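Five-membered-cyclitol-phosphate synthase (Streptomyces citricolor, PDB 6K96) belongs to the myo-inositol-1-phosphate synthase family and binds nicotinamide-adenine-dinucleotide at a Rossmann-type domain. Local coordinates at residues P45-I50 and I300-R305. Residues are numbered along the deposited sequence; the frame is centred on the assembly and turned at random.
Sequences PRIGGI and IIDLIR
R305 reaches out from its helix between I47 and I50, the residues that open and close a tight beta turn, and uses both its carbon chain and its charged tip. CD1 of I47 lies over the centre of one guanidinium face, 3.4 Å from CZ, the two side chains crossing nearly at right angles; the long ethyl arm of isoleucine suits this flat, poorly hydrated face. The stem is shared: its CB also meets I47, while I50 CG2 packs 3.7 Å from R305 CG. Bends at chi2 (136°) and chi3 (82°) fold the chain back along its own helix, bringing NE to the hairpin backbone. NE donates a nearly straight bond (169°) to I50 O at 3.2 Å; the acceptor lies in the guanidinium plane, although NE stands above the plane of the carbonyl. I47 N bonds the same oxygen from the opposite face, so one buried carbonyl is gripped by both hairpin and helix. On the same side as NE, NH2 donates to R44 O, which helps fix the rotation of the guanidinium.

R44 also forms a salt bridge with D302 OD1, tying the approach to the hairpin to the helix again. The type I' turn from I47 to I50 places G48 and G49 at positive phi, which glycine adopts readily. R46 turns outward, bonding G49 O through NH1 (2.8 Å) and pairing with E36 and D54, as its long polar chain allows.

The hairpin of strands 46-47 and 50-51 thus packs on helix 292-313, while I5 of strand 5-10, in the six-stranded parallel sheet of the Rossmann-type domain, touches both I50 and R305.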
# COMPACT_ATOMS: atom_id res chain seq x y z
N PRO B 45 9.41 -10.45 30.91
CA PRO B 45 10.83 -10.77 30.92
C PRO B 45 11.23 -11.87 31.90
O PRO B 45 12.35 -12.32 31.82
CB PRO B 45 11.50 -9.46 31.36
CG PRO B 45 10.46 -8.36 31.15
CD PRO B 45 9.14 -9.06 31.31
N ARG B 46 10.35 -12.22 32.83
CA ARG B 46 10.56 -13.40 33.69
C ARG B 46 9.23 -14.12 33.94
O ARG B 46 8.20 -13.44 34.00
CB ARG B 46 11.32 -13.01 34.96
CG ARG B 46 12.79 -13.38 34.80
CD ARG B 46 13.79 -12.67 35.68
NE ARG B 46 15.02 -12.43 34.95
CZ ARG B 46 15.88 -13.37 34.55
NH1 ARG B 46 15.66 -14.65 34.82
NH2 ARG B 46 16.98 -13.02 33.90
N ILE B 47 9.29 -15.44 33.98
CA ILE B 47 8.17 -16.37 34.30
C ILE B 47 8.72 -17.41 35.26
O ILE B 47 9.69 -18.11 34.91
CB ILE B 47 7.58 -17.04 33.05
CG1 ILE B 47 7.29 -16.04 31.94
CG2 ILE B 47 6.34 -17.84 33.43
CD1 ILE B 47 6.89 -16.66 30.60
N GLY B 48 8.10 -17.53 36.44
CA GLY B 48 8.74 -18.20 37.58
C GLY B 48 10.25 -18.00 37.55
O GLY B 48 10.94 -19.01 37.45
N GLY B 49 10.72 -16.72 37.56
CA GLY B 49 12.13 -16.28 37.67
C GLY B 49 12.99 -16.71 36.47
O GLY B 49 14.21 -16.43 36.50
N ILE B 50 12.41 -17.33 35.44
CA ILE B 50 13.14 -17.77 34.21
C ILE B 50 13.13 -16.63 33.21
O ILE B 50 12.03 -16.23 32.78
CB ILE B 50 12.55 -19.01 33.52
CG1 ILE B 50 12.17 -20.09 34.52
CG2 ILE B 50 13.56 -19.48 32.50
CD1 ILE B 50 11.38 -21.18 33.89
N ILE B 300 6.71 -19.20 21.88
CA ILE B 300 7.33 -20.42 22.43
C ILE B 300 8.01 -19.98 23.73
O ILE B 300 7.72 -20.55 24.79
CB ILE B 300 8.25 -21.10 21.41
CG1 ILE B 300 7.43 -21.57 20.21
CG2 ILE B 300 8.97 -22.28 22.03
CD1 ILE B 300 8.25 -22.09 19.04
N ILE B 301 8.83 -18.94 23.72
CA ILE B 301 9.57 -18.54 24.96
C ILE B 301 8.63 -18.37 26.16
O ILE B 301 9.08 -18.61 27.24
CB ILE B 301 10.39 -17.26 24.73
CG1 ILE B 301 11.47 -17.14 25.80
CG2 ILE B 301 9.45 -16.06 24.68
CD1 ILE B 301 12.36 -18.33 25.88
N ASP B 302 7.40 -17.91 25.96
CA ASP B 302 6.32 -17.87 26.97
C ASP B 302 5.99 -19.32 27.39
O ASP B 302 6.27 -19.68 28.52
CB ASP B 302 5.11 -17.12 26.36
CG ASP B 302 4.98 -15.68 26.80
OD1 ASP B 302 4.41 -15.47 27.87
OD2 ASP B 302 5.41 -14.74 26.06
N LEU B 303 5.49 -20.16 26.46
CA LEU B 303 4.99 -21.53 26.75
C LEU B 303 6.08 -22.39 27.40
O LEU B 303 5.76 -23.11 28.35
CB LEU B 303 4.47 -22.18 25.46
CG LEU B 303 3.27 -21.52 24.81
CD1 LEU B 303 2.83 -22.33 23.62
CD2 LEU B 303 2.12 -21.35 25.78
N ILE B 304 7.32 -22.39 26.90
CA ILE B 304 8.35 -23.32 27.46
C ILE B 304 8.65 -22.91 28.90
O ILE B 304 9.00 -23.80 29.70
CB ILE B 304 9.65 -23.42 26.65
CG1 ILE B 304 10.30 -22.05 26.46
CG2 ILE B 304 9.41 -24.16 25.35
CD1 ILE B 304 11.51 -22.10 25.58
N ARG B 305 8.56 -21.63 29.23
CA ARG B 305 8.85 -21.19 30.61
C ARG B 305 7.60 -21.50 31.45
O ARG B 305 7.78 -21.82 32.66
CB ARG B 305 9.20 -19.70 30.71
CG ARG B 305 10.60 -19.31 30.25
CD ARG B 305 10.58 -18.05 29.39
NE ARG B 305 10.53 -16.76 30.05
CZ ARG B 305 9.99 -15.64 29.54
NH1 ARG B 305 9.40 -15.60 28.36
NH2 ARG B 305 10.03 -14.52 30.21